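Long-range contacts in putative exported protein (Bordetella pertussis Tohama I, PDB 2PFY), which binds pyroglutamic acid as an extracytoplasmic solute receptor and probably delivers it to a tripartite ATP-independent periplasmic transporter: residues A[115-119]-A[236-241]; A[23-27]-A[229-233]. One frame throughout, in Å; residues are numbered along the deposited sequence.

Contact 1. Residues A[115-119]-A[236-241]; sequences VYGSP and AEIRGW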
loop_
_atom_site.group_PDB
_atom_site.type_symbol
_atom_site.label_atom_id
_atom_site.label_comp_id
_atom_site.label_asym_id
_atom_site.label_seq_id
_atom_site.Cartn_x
_atom_site.Cartn_y
_atom_site.Cartn_z
ATOM N N VAL A 115 10.992 -9.357 -3.281
ATOM C CA VAL A 115 11.126 -9.527 -4.713
ATOM C C VAL A 115 10.987 -8.158 -5.415
ATOM O O VAL A 115 11.912 -7.719 -6.125
ATOM C CB VAL A 115 10.112 -10.558 -5.256
ATOM C CG1 VAL A 115 10.192 -10.649 -6.781
ATOM C CG2 VAL A 115 10.320 -11.948 -4.565
ATOM N N TYR A 116 9.856 -7.473 -5.235
ATOM C CA TYR A 116 9.735 -6.126 -5.813
ATOM C C TYR A 116 8.679 -5.310 -5.065
ATOM O O TYR A 116 7.885 -5.884 -4.324
ATOM C CB TYR A 116 9.454 -6.184 -7.332
ATOM C CG TYR A 116 8.003 -6.509 -7.707
ATOM C CD1 TYR A 116 7.011 -5.493 -7.754
ATOM C CD2 TYR A 116 7.623 -7.819 -8.020
ATOM C CE1 TYR A 116 5.653 -5.818 -8.080
ATOM C CE2 TYR A 116 6.288 -8.149 -8.391
ATOM C CZ TYR A 116 5.324 -7.124 -8.407
ATOM O OH TYR A 116 4.038 -7.431 -8.742
ATOM N N GLY A 117 8.713 -3.981 -5.264
ATOM C CA GLY A 117 7.731 -3.032 -4.743
ATOM C C GLY A 117 7.004 -2.287 -5.855
ATOM O O GLY A 117 7.471 -2.224 -7.001
ATOM N N SER A 118 5.831 -1.738 -5.534
ATOM C CA SER A 118 5.157 -0.797 -6.433
ATOM C C SER A 118 4.291 0.069 -5.568
ATOM O O SER A 118 3.839 -0.371 -4.508
ATOM C CB SER A 118 4.301 -1.509 -7.489
ATOM O OG SER A 118 5.122 -2.150 -8.441
ATOM N N PRO A 119 4.106 1.336 -5.987
ATOM C CA PRO A 119 3.333 2.251 -5.152
ATOM C C PRO A 119 1.834 2.247 -5.502
ATOM O O PRO A 119 1.447 2.020 -6.650
ATOM C CB PRO A 119 3.963 3.620 -5.499
ATOM C CG PRO A 119 4.275 3.486 -6.994
ATOM C CD PRO A 119 4.707 2.024 -7.158
ATOM N N ALA A 236 8.812 -5.508 -12.964
ATOM C CA ALA A 236 7.543 -5.195 -12.279
ATOM C C ALA A 236 7.605 -3.905 -11.454
ATOM O O ALA A 236 6.639 -3.135 -11.422
ATOM C CB ALA A 236 7.075 -6.387 -11.413
ATOM N N GLU A 237 8.731 -3.668 -10.797
ATOM C CA GLU A 237 8.891 -2.493 -9.969
ATOM C C GLU A 237 8.854 -1.239 -10.868
ATOM O O GLU A 237 8.163 -0.251 -10.558
ATOM C CB GLU A 237 10.178 -2.599 -9.124
ATOM C CG GLU A 237 10.461 -1.397 -8.190
ATOM C CD GLU A 237 11.237 -1.774 -6.945
ATOM O OE1 GLU A 237 11.084 -2.919 -6.440
ATOM O OE2 GLU A 237 12.019 -0.919 -6.460
ATOM N N ILE A 238 9.572 -1.302 -11.986
ATOM C CA ILE A 238 9.577 -0.199 -12.961
ATOM C C ILE A 238 8.155 0.017 -13.523
ATOM O O ILE A 238 7.666 1.153 -13.557
ATOM C CB ILE A 238 10.629 -0.437 -14.091
ATOM C CG1 ILE A 238 12.050 -0.464 -13.496
ATOM C CG2 ILE A 238 10.474 0.628 -15.230
ATOM C CD1 ILE A 238 13.095 -1.189 -14.375
ATOM N N ARG A 239 7.511 -1.065 -13.953
ATOM C CA ARG A 239 6.157 -1.017 -14.521
ATOM C C ARG A 239 5.202 -0.420 -13.485
ATOM O O ARG A 239 4.318 0.392 -13.826
ATOM C CB ARG A 239 5.723 -2.441 -14.933
ATOM C CG ARG A 239 4.384 -2.571 -15.625
ATOM C CD ARG A 239 3.960 -4.085 -15.770
ATOM N NE ARG A 239 5.089 -4.799 -16.220
ATOM C CZ ARG A 239 5.633 -5.893 -15.709
ATOM N NH1 ARG A 239 5.119 -6.627 -14.711
ATOM N NH2 ARG A 239 6.719 -6.266 -16.309
ATOM N N GLY A 240 5.380 -0.830 -12.227
ATOM C CA GLY A 240 4.479 -0.411 -11.142
ATOM C C GLY A 240 4.540 1.090 -10.915
ATOM O O GLY A 240 3.506 1.757 -10.834
ATOM N N TRP A 241 5.760 1.608 -10.774
ATOM C CA TRP A 241 5.976 3.042 -10.679
ATOM C C TRP A 241 5.455 3.831 -11.893
ATOM O O TRP A 241 4.839 4.881 -11.712
ATOM C CB TRP A 241 7.466 3.373 -10.398
ATOM C CG TRP A 241 7.779 3.152 -8.953
ATOM C CD1 TRP A 241 8.116 1.949 -8.337
ATOM C CD2 TRP A 241 7.704 4.121 -7.919
ATOM N NE1 TRP A 241 8.265 2.146 -6.994
ATOM C CE2 TRP A 241 8.011 3.465 -6.706
ATOM C CE3 TRP A 241 7.397 5.500 -7.893
ATOM C CZ2 TRP A 241 8.056 4.147 -5.476
ATOM C CZ3 TRP A 241 7.435 6.173 -6.663
ATOM C CH2 TRP A 241 7.753 5.498 -5.479
#
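The carboxylate of Glu237 is gripped through both oxygens: OE1 takes the amide of Gly117, and OE2 takes a salt bridge from Arg100 and a hydrogen bond from the Trp96 indole. The bond from Gly117 N to Glu237 OE1 is 2.9 Å long and nearly straight, 166° at the hydrogen, although the N-H arrives from above the carboxylate plane. With CG trans to its own nitrogen (chi1 -180°) and the chain extended beyond it, Glu237 reaches from the helix up to the backbone of the strand, while nearer the helix its CA approaches Gly117 O at 3.3 Å in a C-H...O contact.

Two CH-pi contacts flank this bond. Ala236 CB stands over the centre of the Tyr116 ring, 3.4 Å from its centroid and almost on the ring normal. Farther along, Pro119 CD sits 3.5 Å from the centroid of the five-membered ring of Trp241, while Pro119 CG lies over the middle of the indole. Between them Ser118 OG comes within 3.3 Å of Gly240 CA; Gly240 has no side chain to obstruct this approach, and the hydroxyl bonds back to Gly117 O.

The axes of the two short segments come within 6.8 Å and run 2° from parallel. A helix thus runs along an outermost strand of a mixed sheet, whose classic beta bulge pairs Val115 and Tyr116 with Val211, in the alpha/beta architecture of DctP-family periplasmic receptors.

Contact 2. Residues A[23-27]-A[229-233]; sequences FADEV and VLDAG
Val229 opens the contact by meeting two side chains of the 23-27 helix with its two methyls. Its CG1, trans to the backbone nitrogen (chi1 170°), points to the Phe23 ring, 4.1 Å from CZ; its CG2 faces Val27 CG1. The carbonyl contributes too: Val229 O lies in the plane of the Phe23 ring, 3.6 Å from CE1, so the oxygen meets the aromatic edge while it accepts the helical bond from Gly233 N. Leu35, on the neighbouring strand, touches both Val27 and Val229.

One turn on, Ala232 points its CB at the opposing helix. That methyl is 3.7 Å from Val27 CG2 and 3.9 Å from Phe23 CD1, and Val27 CG2 in turn lies above one face of the Phe23 ring, offset toward its rim. The two segments belong to helices 15-30 and 223-257 of the alpha/beta receptor fold; the axes of these short segments pass 9.2 Å apart at 140°, an antiparallel packing inclined by some 40°. No direct hydrogen bond joins the two segments; a water bridges them, donating to Ala232 O at 2.7 Å and to Glu26 OE1 at 2.6 Å. The same Glu26 oxygen receives a salt bridge from Arg239, and OE2 a hydrogen bond from Gln22, so both carboxylate oxygens are held.

Gly233 ends the segment with its backbone against the Phe23 edge: its N is 3.6 Å from CE1, near the ring plane, on the same rim that meets Val229 O.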
loop_
_atom_site.group_PDB
_atom_site.type_symbol
_atom_site.label_atom_id
_atom_site.label_comp_id
_atom_site.label_asym_id
_atom_site.label_seq_id
_atom_site.Cartn_x
_atom_site.Cartn_y
_atom_site.Cartn_z
ATOM N N PHE A 23 3.812 -10.056 -13.841
ATOM C CA PHE A 23 5.040 -10.583 -13.213
ATOM C C PHE A 23 5.035 -12.120 -13.201
ATOM O O PHE A 23 6.032 -12.746 -13.598
ATOM C CB PHE A 23 5.232 -9.991 -11.802
ATOM C CG PHE A 23 6.112 -10.838 -10.903
ATOM C CD1 PHE A 23 7.507 -10.759 -10.996
ATOM C CD2 PHE A 23 5.543 -11.708 -9.978
ATOM C CE1 PHE A 23 8.333 -11.571 -10.177
ATOM C CE2 PHE A 23 6.360 -12.548 -9.147
ATOM C CZ PHE A 23 7.744 -12.454 -9.241
ATOM N N ALA A 24 3.918 -12.739 -12.781
ATOM C CA ALA A 24 3.799 -14.209 -12.798
ATOM C C ALA A 24 3.959 -14.769 -14.240
ATOM O O ALA A 24 4.660 -15.783 -14.476
ATOM C CB ALA A 24 2.429 -14.667 -12.145
ATOM N N ASP A 25 3.304 -14.104 -15.194
ATOM C CA ASP A 25 3.408 -14.465 -16.609
ATOM C C ASP A 25 4.832 -14.340 -17.131
ATOM O O ASP A 25 5.283 -15.205 -17.892
ATOM C CB ASP A 25 2.492 -13.592 -17.493
ATOM C CG ASP A 25 1.038 -13.979 -17.386
ATOM O OD1 ASP A 25 0.735 -15.116 -16.974
ATOM O OD2 ASP A 25 0.191 -13.116 -17.711
ATOM N N GLU A 26 5.517 -13.264 -16.749
ATOM C CA GLU A 26 6.881 -13.019 -17.204
ATOM C C GLU A 26 7.877 -14.018 -16.611
ATOM O O GLU A 26 8.811 -14.425 -17.296
ATOM C CB GLU A 26 7.290 -11.562 -16.974
ATOM C CG GLU A 26 6.603 -10.651 -18.066
ATOM C CD GLU A 26 6.857 -9.152 -17.918
ATOM O OE1 GLU A 26 7.580 -8.699 -16.976
ATOM O OE2 GLU A 26 6.298 -8.418 -18.759
ATOM N N VAL A 27 7.650 -14.452 -15.368
ATOM C CA VAL A 27 8.463 -15.491 -14.744
ATOM C C VAL A 27 8.307 -16.809 -15.518
ATOM O O VAL A 27 9.291 -17.553 -15.773
ATOM C CB VAL A 27 8.118 -15.676 -13.218
ATOM C CG1 VAL A 27 8.729 -16.945 -12.640
ATOM C CG2 VAL A 27 8.607 -14.489 -12.389
ATOM N N VAL A 229 13.413 -14.731 -11.468
ATOM C CA VAL A 229 12.393 -14.142 -10.568
ATOM C C VAL A 229 12.769 -12.716 -10.177
ATOM O O VAL A 229 11.928 -11.766 -10.210
ATOM C CB VAL A 229 12.191 -15.005 -9.302
ATOM C CG1 VAL A 229 11.293 -14.264 -8.228
ATOM C CG2 VAL A 229 11.573 -16.327 -9.672
ATOM N N LEU A 230 14.028 -12.552 -9.788
ATOM C CA LEU A 230 14.495 -11.228 -9.409
ATOM C C LEU A 230 14.429 -10.224 -10.567
ATOM O O LEU A 230 14.029 -9.082 -10.354
ATOM C CB LEU A 230 15.870 -11.278 -8.740
ATOM C CG LEU A 230 15.908 -12.024 -7.388
ATOM C CD1 LEU A 230 17.288 -11.927 -6.770
ATOM C CD2 LEU A 230 14.890 -11.463 -6.404
ATOM N N ASP A 231 14.761 -10.663 -11.785
ATOM C CA ASP A 231 14.750 -9.800 -12.963
ATOM C C ASP A 231 13.308 -9.454 -13.347
ATOM O O ASP A 231 12.983 -8.297 -13.699
ATOM C CB ASP A 231 15.443 -10.506 -14.145
ATOM C CG ASP A 231 16.970 -10.611 -13.968
ATOM O OD1 ASP A 231 17.542 -10.030 -13.005
ATOM O OD2 ASP A 231 17.600 -11.297 -14.803
ATOM N N ALA A 232 12.436 -10.454 -13.305
ATOM C CA ALA A 232 11.027 -10.179 -13.575
ATOM C C ALA A 232 10.485 -9.184 -12.517
ATOM O O ALA A 232 9.703 -8.281 -12.842
ATOM C CB ALA A 232 10.213 -11.461 -13.649
ATOM N N GLY A 233 10.963 -9.316 -11.279
ATOM C CA GLY A 233 10.604 -8.398 -10.207
ATOM C C GLY A 233 11.060 -6.975 -10.504
ATOM O O GLY A 233 10.298 -6.009 -10.342
HETATM O O HOH W 1 7.503 -8.662 -14.418
#

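Helix 223-257 supplies one side of both contacts, whose centres are 11 Å apart, but it meets a different partner in each: strand 112-119 in contact 1 and helix 15-30 in contact 2. Both are largely buried. Contact 1 lies nearer the chain centre, about 12 Å against 20 Å, with the Pro119 side chain about 9 Å from the bound pyroglutamic acid. Its chemistry joins a direct side-chain-to-backbone hydrogen bond to CH-pi contacts; contact 2 relies on aliphatic and aromatic-edge packing plus a bridging water. They meet where the Tyr116 and Phe23 rings pack at about 55° and at the Arg239-Glu26 salt bridge.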